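Side-chain contacts in GH86A beta-porphyranase (PDB 4AW7), which hydrolyses the sulfated red-seaweed polysaccharide porphyran at linkages between beta-D-galactopyranose and alpha-L-galactopyranose-6-sulfate, releasing mostly a disaccharide: residues A[73-78]-A[86-91]; A[105-108]-A[112-115]; A[419-424]-A[442-447]. All blocks are in the same frame, centred on the assembly; numbering follows the deposited sequence.

Contact 1 of 3, residues A[73-78]-A[86-91]. With L6S (6-O-sulfo-alpha-L-galactopyranose), chain B.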
loop_
_atom_site.group_PDB
_atom_site.type_symbol
_atom_site.label_atom_id
_atom_site.label_comp_id
_atom_site.label_asym_id
_atom_site.label_seq_id
_atom_site.Cartn_x
_atom_site.Cartn_y
_atom_site.Cartn_z
ATOM N N GLY A 73 -16.383 -0.636 16.125
ATOM C CA GLY A 73 -15.546 0.189 16.931
ATOM C C GLY A 73 -16.347 0.873 18.016
ATOM O O GLY A 73 -17.476 0.473 18.300
ATOM N N PRO A 74 -15.746 1.887 18.613
ATOM C CA PRO A 74 -16.431 2.548 19.745
ATOM C C PRO A 74 -17.770 3.145 19.377
ATOM O O PRO A 74 -18.655 3.250 20.252
ATOM C CB PRO A 74 -15.454 3.663 20.157
ATOM C CG PRO A 74 -14.123 3.265 19.558
ATOM C CD PRO A 74 -14.427 2.470 18.345
ATOM N N TYR A 75 -17.913 3.588 18.129
ATOM C CA TYR A 75 -19.085 4.377 17.731
ATOM C C TYR A 75 -20.239 3.473 17.340
ATOM O O TYR A 75 -21.401 3.741 17.708
ATOM C CB TYR A 75 -18.692 5.446 16.679
ATOM C CG TYR A 75 -17.592 6.279 17.219
ATOM C CD1 TYR A 75 -17.846 7.217 18.232
ATOM C CD2 TYR A 75 -16.277 6.090 16.843
ATOM C CE1 TYR A 75 -16.829 7.905 18.831
ATOM C CE2 TYR A 75 -15.252 6.789 17.434
ATOM C CZ TYR A 75 -15.524 7.688 18.465
ATOM O OH TYR A 75 -14.441 8.374 19.050
ATOM N N SER A 76 -19.937 2.347 16.695
ATOM C CA SER A 76 -20.947 1.331 16.422
ATOM C C SER A 76 -21.352 0.669 17.774
ATOM O O SER A 76 -22.549 0.493 18.053
ATOM C CB SER A 76 -20.484 0.358 15.291
ATOM O OG SER A 76 -19.127 0.017 15.406
ATOM N N TYR A 77 -20.387 0.401 18.653
ATOM C CA TYR A 77 -20.720 -0.151 19.977
ATOM C C TYR A 77 -21.626 0.809 20.767
ATOM O O TYR A 77 -22.643 0.413 21.331
ATOM C CB TYR A 77 -19.429 -0.401 20.746
ATOM C CG TYR A 77 -19.636 -0.855 22.185
ATOM C CD1 TYR A 77 -19.823 0.084 23.198
ATOM C CD2 TYR A 77 -19.628 -2.210 22.544
ATOM C CE1 TYR A 77 -20.024 -0.296 24.513
ATOM C CE2 TYR A 77 -19.832 -2.604 23.871
ATOM C CZ TYR A 77 -20.024 -1.634 24.849
ATOM O OH TYR A 77 -20.208 -1.978 26.177
ATOM N N ALA A 78 -21.260 2.089 20.799
ATOM C CA ALA A 78 -22.016 3.077 21.581
ATOM C C ALA A 78 -23.406 3.272 21.026
ATOM O O ALA A 78 -24.373 3.324 21.802
ATOM C CB ALA A 78 -21.296 4.417 21.692
ATOM N N GLY A 86 -23.335 10.612 19.063
ATOM C CA GLY A 86 -22.694 11.518 19.958
ATOM C C GLY A 86 -23.042 11.382 21.420
ATOM O O GLY A 86 -22.648 12.270 22.198
ATOM N N LYS A 87 -23.764 10.323 21.763
ATOM C CA LYS A 87 -24.105 10.031 23.157
ATOM C C LYS A 87 -23.543 8.649 23.512
ATOM O O LYS A 87 -23.820 7.657 22.827
ATOM C CB LYS A 87 -25.612 10.062 23.315
ATOM C CG LYS A 87 -26.292 11.374 22.886
ATOM C CD LYS A 87 -26.384 12.454 23.974
ATOM C CE LYS A 87 -25.188 13.395 23.983
ATOM N NZ LYS A 87 -25.600 14.816 24.210
ATOM N N TYR A 88 -22.791 8.589 24.613
ATOM C CA TYR A 88 -21.971 7.414 24.944
ATOM C C TYR A 88 -22.415 6.793 26.270
ATOM O O TYR A 88 -22.824 7.513 27.203
ATOM C CB TYR A 88 -20.486 7.805 24.931
ATOM C CG TYR A 88 -20.163 8.476 23.625
ATOM C CD1 TYR A 88 -20.253 7.775 22.428
ATOM C CD2 TYR A 88 -19.835 9.811 23.571
ATOM C CE1 TYR A 88 -20.032 8.398 21.202
ATOM C CE2 TYR A 88 -19.571 10.430 22.364
ATOM C CZ TYR A 88 -19.708 9.713 21.163
ATOM O OH TYR A 88 -19.477 10.344 19.945
ATOM N N PRO A 89 -22.437 5.450 26.316
ATOM C CA PRO A 89 -22.854 4.734 27.534
ATOM C C PRO A 89 -21.701 4.722 28.526
ATOM O O PRO A 89 -20.646 5.272 28.256
ATOM C CB PRO A 89 -23.156 3.345 27.016
ATOM C CG PRO A 89 -22.049 3.162 25.950
ATOM C CD PRO A 89 -21.996 4.523 25.260
ATOM N N GLN A 90 -21.912 4.162 29.725
ATOM C CA GLN A 90 -20.776 3.941 30.618
ATOM C C GLN A 90 -20.170 2.573 30.301
ATOM O O GLN A 90 -20.874 1.595 30.062
ATOM C CB GLN A 90 -21.155 4.026 32.112
ATOM C CG GLN A 90 -22.154 5.135 32.491
ATOM C CD GLN A 90 -21.505 6.483 32.741
ATOM O OE1 GLN A 90 -20.912 6.715 33.805
ATOM N NE2 GLN A 90 -21.636 7.395 31.776
ATOM N N MET A 91 -18.854 2.521 30.276
ATOM C CA MET A 91 -18.134 1.297 30.006
ATOM C C MET A 91 -17.945 0.576 31.354
ATOM O O MET A 91 -17.560 1.220 32.338
ATOM C CB MET A 91 -16.806 1.694 29.349
ATOM C CG MET A 91 -16.133 0.651 28.550
ATOM S SD MET A 91 -17.125 -0.017 27.251
ATOM C CE MET A 91 -16.105 -1.445 26.856
HETATM O O1S L6S B . -21.875 -4.840 22.157
HETATM O O2S L6S B . -22.239 -3.209 20.370
HETATM O O3S L6S B . -20.267 -4.700 20.302
HETATM C C1 L6S B . -25.187 -6.059 17.075
HETATM C C2 L6S B . -26.603 -6.603 17.387
HETATM C C3 L6S B . -26.537 -7.729 18.418
HETATM C C4 L6S B . -25.800 -7.220 19.677
HETATM C C5 L6S B . -24.394 -6.701 19.288
HETATM C C6 L6S B . -23.674 -6.098 20.469
HETATM O O2 L6S B . -27.229 -7.123 16.202
HETATM O O3 L6S B . -27.850 -8.149 18.782
HETATM O O4 L6S B . -26.584 -6.164 20.295
HETATM O O5 L6S B . -24.451 -5.655 18.233
HETATM O O6 L6S B . -22.397 -5.652 20.027
HETATM S S1 L6S B . -21.701 -4.565 20.701
HETATM O O HOH W 1 -21.517 0.073 27.815
#
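Tyr77, on helix 74-82, reaches Pro89 and Met91 of the following loop while bordering a bound sulfated sugar. With CG anti to the backbone N (chi1 175°), the ring passes between Pro89 CG, 4.3 Å from Tyr77 CE1, and Met91 SD, which lie on opposite sides of its plane. Tyr77 CB lies 4.0 Å from O2S of L6S (chain B), and Tyr77 CD2 approaches O3S of the same sulfate at 3.4 Å, near the ring plane. On the side away from the sulfate, Tyr77 CE1 lies 4.0 Å from Met91 SD, which is oblique, 46° off the ring normal. At the tip, Tyr77 OH comes 3.8 Å from Met91 SD and shares a water with Gln90 O. Losing the ring to an alanine would probably leave Met91 SD without its aromatic partner, remove one contact of the sulfate and break the water link to Gln90. Ala78 CB fits against the in-plane edge of the Tyr88 ring at CD1 (3.6 Å) and against Pro89 CD. Tyr88 OH meets the Tyr75 ring edge at CE1 (3.8 Å); helix 120-132 backs both tyrosines. This is a Met-aromatic contact bordering the glycan-binding pocket, where Trp72 and Lys81 hydrogen-bond the same sugar.

Contact 2 of 3, residues A[105-108]-A[112-115]. With GAL (beta-D-galactopyranose), chain C; L6S (6-O-sulfo-alpha-L-galactopyranose), chain D.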
loop_
_atom_site.group_PDB
_atom_site.type_symbol
_atom_site.label_atom_id
_atom_site.label_comp_id
_atom_site.label_asym_id
_atom_site.label_seq_id
_atom_site.Cartn_x
_atom_site.Cartn_y
_atom_site.Cartn_z
ATOM N N ALA A 105 -9.484 -1.704 13.090
ATOM C CA ALA A 105 -10.874 -1.367 13.350
ATOM C C ALA A 105 -11.177 -0.062 12.625
ATOM O O ALA A 105 -10.414 0.904 12.768
ATOM C CB ALA A 105 -11.114 -1.213 14.861
ATOM N N THR A 106 -12.273 -0.022 11.878
ATOM C CA THR A 106 -12.752 1.169 11.218
ATOM C C THR A 106 -14.250 1.296 11.408
ATOM O O THR A 106 -14.898 0.343 11.848
ATOM C CB THR A 106 -12.309 1.199 9.742
ATOM O OG1 THR A 106 -12.503 2.525 9.201
ATOM C CG2 THR A 106 -13.031 0.186 8.903
ATOM N N GLU A 107 -14.794 2.475 11.129
ATOM C CA GLU A 107 -16.220 2.707 11.230
ATOM C C GLU A 107 -16.758 3.272 9.930
ATOM O O GLU A 107 -16.115 4.098 9.282
ATOM C CB GLU A 107 -16.529 3.694 12.339
ATOM C CG GLU A 107 -16.136 3.212 13.723
ATOM C CD GLU A 107 -17.191 2.390 14.444
ATOM O OE1 GLU A 107 -17.993 1.683 13.782
ATOM O OE2 GLU A 107 -17.193 2.453 15.697
ATOM N N HIS A 108 -17.984 2.894 9.569
ATOM C CA HIS A 108 -18.671 3.559 8.476
ATOM C C HIS A 108 -18.907 5.019 8.858
ATOM O O HIS A 108 -19.250 5.311 10.009
ATOM C CB HIS A 108 -20.020 2.937 8.189
ATOM C CG HIS A 108 -19.978 1.531 7.691
ATOM N ND1 HIS A 108 -19.501 1.198 6.441
ATOM C CD2 HIS A 108 -20.390 0.376 8.263
ATOM C CE1 HIS A 108 -19.615 -0.110 6.282
ATOM N NE2 HIS A 108 -20.161 -0.631 7.370
ATOM N N GLN A 112 -25.122 7.792 12.316
ATOM C CA GLN A 112 -25.149 7.153 13.632
ATOM C C GLN A 112 -23.865 7.303 14.401
ATOM O O GLN A 112 -23.836 7.124 15.620
ATOM C CB GLN A 112 -25.490 5.654 13.485
ATOM C CG GLN A 112 -26.939 5.361 13.023
ATOM C CD GLN A 112 -27.195 5.471 11.538
ATOM O OE1 GLN A 112 -26.276 5.482 10.740
ATOM N NE2 GLN A 112 -28.463 5.564 11.159
ATOM N N HIS A 113 -22.788 7.652 13.681
ATOM C CA HIS A 113 -21.460 7.737 14.233
ATOM C C HIS A 113 -20.909 9.134 14.345
ATOM O O HIS A 113 -20.200 9.441 15.278
ATOM C CB HIS A 113 -20.499 6.847 13.431
ATOM C CG HIS A 113 -20.927 5.418 13.363
ATOM N ND1 HIS A 113 -20.501 4.562 12.371
ATOM C CD2 HIS A 113 -21.749 4.691 14.165
ATOM C CE1 HIS A 113 -21.045 3.370 12.574
ATOM N NE2 HIS A 113 -21.824 3.428 13.640
ATOM N N ILE A 114 -21.142 9.959 13.319
ATOM C CA ILE A 114 -20.717 11.346 13.318
ATOM C C ILE A 114 -21.880 12.176 12.744
ATOM O O ILE A 114 -22.631 11.682 11.917
ATOM C CB ILE A 114 -19.406 11.583 12.550
ATOM C CG1 ILE A 114 -18.846 12.993 12.797
ATOM C CG2 ILE A 114 -19.572 11.277 11.047
ATOM C CD1 ILE A 114 -17.451 13.233 12.219
ATOM N N GLN A 115 -22.067 13.391 13.254
ATOM C CA GLN A 115 -23.162 14.252 12.804
ATOM C C GLN A 115 -22.825 15.665 13.199
ATOM O O GLN A 115 -22.052 15.911 14.114
ATOM C CB GLN A 115 -24.494 13.789 13.437
ATOM C CG GLN A 115 -25.754 14.586 13.084
ATOM C CD GLN A 115 -26.027 14.634 11.606
ATOM O OE1 GLN A 115 -25.296 15.296 10.862
ATOM N NE2 GLN A 115 -27.099 13.962 11.162
HETATM C C1 GAL C . -19.109 -4.120 4.961
HETATM C C2 GAL C . -18.717 -4.467 6.384
HETATM C C3 GAL C . -19.874 -5.273 6.974
HETATM C C4 GAL C . -21.178 -4.462 6.945
HETATM C C5 GAL C . -21.386 -4.023 5.500
HETATM C C6 GAL C . -22.629 -3.176 5.348
HETATM O O2 GAL C . -17.479 -5.178 6.454
HETATM O O3 GAL C . -19.491 -5.595 8.294
HETATM O O4 GAL C . -21.087 -3.311 7.797
HETATM O O5 GAL C . -20.248 -3.290 5.032
HETATM O O6 GAL C . -22.761 -2.789 4.004
HETATM O O1S L6S D . -14.938 -7.118 4.018
HETATM O O2S L6S D . -16.597 -8.195 2.558
HETATM O O3S L6S D . -17.262 -7.114 4.661
HETATM C C1 L6S D . -16.122 -1.103 2.528
HETATM C C2 L6S D . -17.510 -0.784 3.036
HETATM C C3 L6S D . -18.499 -1.839 2.516
HETATM C C4 L6S D . -18.023 -3.260 3.003
HETATM C C5 L6S D . -16.584 -3.473 2.518
HETATM C C6 L6S D . -15.962 -4.677 3.262
HETATM O O2 L6S D . -17.907 0.557 2.681
HETATM O O3 L6S D . -19.840 -1.581 2.960
HETATM O O4 L6S D . -18.093 -3.283 4.437
HETATM O O5 L6S D . -15.689 -2.404 2.845
HETATM O O6 L6S D . -16.540 -5.866 2.746
HETATM S S1 L6S D . -16.293 -7.158 3.530
#
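The His113 imidazole meets the backbone carbonyl of His108 edge-on: His108 O lies close to the ring plane. Glu107 OE1 stands obliquely to that ring, 3.7 Å from His113 CE1, with carboxylate and imidazole planes 43° apart. The His108 ring stacks with Phe71 and with Tyr110, and presents its edge to the substrate; NE2 and GAL O4 form a nearly straight hydrogen bond at 2.9 Å, while CE1 comes within 3.6 Å of O3 of L6S (chain D). Across the contact, the bond from His113 ND1 to His108 O measures 2.8 Å, with an N-H...O angle of 162°, and the donor lies in the carbonyl plane. His113 CG stands anti to its own carbonyl carbon (chi1 -57°), which carries the ring across to this acceptor. The Glu107 side chain, bent at chi2, keeps OE1 4.1 Å from His113 ND1, too far for a bond; OE2 instead accepts from Tyr75 N, and OE1 pairs with Ser76 OG. Because ND1 donates, His113 must carry a proton there. Chemically, His113 is placed as a second-shell residue and probably steadies the main chain of His108, whose side chain binds the galactose.

Contact 3 of 3, residues A[419-424]-A[442-447]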
loop_
_atom_site.group_PDB
_atom_site.type_symbol
_atom_site.label_atom_id
_atom_site.label_comp_id
_atom_site.label_asym_id
_atom_site.label_seq_id
_atom_site.Cartn_x
_atom_site.Cartn_y
_atom_site.Cartn_z
ATOM N N SER A 419 19.726 -24.892 -6.589
ATOM C CA SER A 419 19.244 -26.169 -7.122
ATOM C C SER A 419 17.767 -26.357 -6.830
ATOM O O SER A 419 17.180 -25.563 -6.108
ATOM C CB SER A 419 20.031 -27.333 -6.485
ATOM O OG SER A 419 19.783 -27.436 -5.083
ATOM N N ASN A 420 17.168 -27.424 -7.356
ATOM C CA ASN A 420 15.775 -27.764 -7.056
ATOM C C ASN A 420 14.816 -26.578 -7.263
ATOM O O ASN A 420 14.043 -26.188 -6.383
ATOM C CB ASN A 420 15.654 -28.345 -5.674
ATOM C CG ASN A 420 16.475 -29.587 -5.531
ATOM O OD1 ASN A 420 16.583 -30.372 -6.488
ATOM N ND2 ASN A 420 17.111 -29.750 -4.388
ATOM N N VAL A 421 14.887 -26.016 -8.447
ATOM C CA VAL A 421 14.081 -24.854 -8.805
ATOM C C VAL A 421 12.656 -25.265 -9.155
ATOM O O VAL A 421 12.409 -26.184 -9.957
ATOM C CB VAL A 421 14.711 -24.092 -9.987
ATOM C CG1 VAL A 421 13.895 -22.853 -10.343
ATOM C CG2 VAL A 421 16.185 -23.691 -9.678
ATOM N N THR A 422 11.703 -24.545 -8.564
ATOM C CA THR A 422 10.280 -24.673 -8.874
ATOM C C THR A 422 9.753 -23.296 -9.304
ATOM O O THR A 422 10.077 -22.260 -8.712
ATOM C CB THR A 422 9.496 -25.241 -7.693
ATOM O OG1 THR A 422 10.046 -26.519 -7.307
ATOM C CG2 THR A 422 8.055 -25.387 -7.999
ATOM N N LYS A 423 8.969 -23.285 -10.354
ATOM C CA LYS A 423 8.384 -22.071 -10.867
ATOM C C LYS A 423 6.899 -22.047 -10.565
ATOM O O LYS A 423 6.145 -22.926 -11.030
ATOM C CB LYS A 423 8.594 -21.954 -12.379
ATOM C CG LYS A 423 7.975 -20.723 -12.952
ATOM C CD LYS A 423 8.313 -20.472 -14.402
ATOM C CE LYS A 423 7.803 -21.564 -15.292
ATOM N NZ LYS A 423 6.335 -21.557 -15.513
ATOM N N ARG A 424 6.456 -21.046 -9.816
ATOM C CA ARG A 424 5.036 -20.760 -9.641
ATOM C C ARG A 424 4.640 -19.609 -10.551
ATOM O O ARG A 424 5.333 -18.616 -10.646
ATOM C CB ARG A 424 4.771 -20.347 -8.201
ATOM C CG ARG A 424 5.296 -21.308 -7.120
ATOM C CD ARG A 424 5.100 -20.715 -5.754
ATOM N NE ARG A 424 5.620 -21.568 -4.707
ATOM C CZ ARG A 424 5.619 -21.228 -3.425
ATOM N NH1 ARG A 424 5.110 -20.064 -3.056
ATOM N NH2 ARG A 424 6.151 -22.006 -2.509
ATOM N N PRO A 442 14.692 -27.617 -14.504
ATOM C CA PRO A 442 15.967 -28.303 -14.203
ATOM C C PRO A 442 17.137 -27.415 -13.862
ATOM O O PRO A 442 18.179 -27.890 -13.443
ATOM C CB PRO A 442 16.240 -29.050 -15.508
ATOM C CG PRO A 442 15.554 -28.277 -16.538
ATOM C CD PRO A 442 14.294 -27.780 -15.906
ATOM N N SER A 443 16.967 -26.104 -14.055
ATOM C CA SER A 443 17.990 -25.123 -13.743
ATOM C C SER A 443 17.298 -23.773 -13.635
ATOM O O SER A 443 16.174 -23.609 -14.103
ATOM C CB SER A 443 19.063 -25.097 -14.835
ATOM O OG SER A 443 18.505 -24.932 -16.113
ATOM N N MET A 444 17.953 -22.813 -13.004
ATOM C CA MET A 444 17.411 -21.466 -13.027
ATOM C C MET A 444 17.361 -21.018 -14.472
ATOM O O MET A 444 18.347 -21.138 -15.180
ATOM C CB MET A 444 18.288 -20.504 -12.245
ATOM C CG MET A 444 17.617 -19.158 -12.063
ATOM S SD MET A 444 16.212 -19.222 -10.935
ATOM C CE MET A 444 16.951 -19.974 -9.593
ATOM N N PRO A 445 16.231 -20.459 -14.918
ATOM C CA PRO A 445 16.197 -20.065 -16.333
ATOM C C PRO A 445 17.169 -18.938 -16.720
ATOM O O PRO A 445 17.438 -18.059 -15.915
ATOM C CB PRO A 445 14.766 -19.601 -16.514
ATOM C CG PRO A 445 13.991 -20.275 -15.442
ATOM C CD PRO A 445 14.918 -20.336 -14.271
ATOM N N GLU A 446 17.686 -18.997 -17.950
ATOM C CA GLU A 446 18.573 -17.979 -18.523
ATOM C C GLU A 446 17.763 -16.702 -18.752
ATOM O O GLU A 446 18.240 -15.585 -18.548
ATOM C CB GLU A 446 19.191 -18.457 -19.842
ATOM N N SER A 447 16.551 -16.906 -19.230
ATOM C CA SER A 447 15.610 -15.812 -19.386
ATOM C C SER A 447 14.210 -16.348 -19.141
ATOM O O SER A 447 13.944 -17.563 -19.241
ATOM C CB SER A 447 15.727 -15.175 -20.776
ATOM O OG SER A 447 15.319 -16.066 -21.792
#
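Within the beta-sandwich domain, Val421 of strand 421-429, next to the corner the chain turns at residue 420, packs on Met444 in the loop that leads from strand 433-441 to strand 447-450. The side-chain contact is apolar, and no hydrogen bond joins the segments, which bury 156 Å² in all. One branch does the touching: Val421 CG2 reaches Met444 CE at 3.8 Å. Val421 CG2 also lies 3.9 Å from Met444 N and 4.1 Å from Ser443 C, so it rests on the loop's main chain too. The valine torsion, chi1 -178°, fits this: CG1 is anti to the backbone N and CG2 anti to the carbonyl carbon, turned to the loop. Met444 leaves its backbone with CG anti to N, then folds at chi2 (70°) and again at chi3 (52°), and these two bends bring its terminal methyl back to the valine. The two side chains cross at about a right angle. Both are buried, whereas Ser443, whose CB points away from the strand, is exposed. Around the pair, strand 454-462 contributes Ala460 against Val421 and Leu458 against Met444; on strand 433-441, Val441 touches the Val421 side chain and hydrogen-bonds its backbone.

How the contacts relate
From the N terminus, contact 1 closes a short loop in which the chain that follows helix 74-82 comes back along the helix's first turns. Contact 2 then closes a tighter one, of three residues, just after strand 104-106 of the parallel sheet. Contact 3 comes far later and encloses the hairpin of strands 421-429 and 433-441. The three follow in series; none nests or crosses. Contacts 1 and 2 nevertheless meet in space, their centres 10 Å apart, since Glu107 links the sheet to the start of helix 74-82, and both border the bound glycan. Contact 3, with centres 56 and 50 Å from contacts 1 and 2, belongs to the beta-sandwich across the chain's centre.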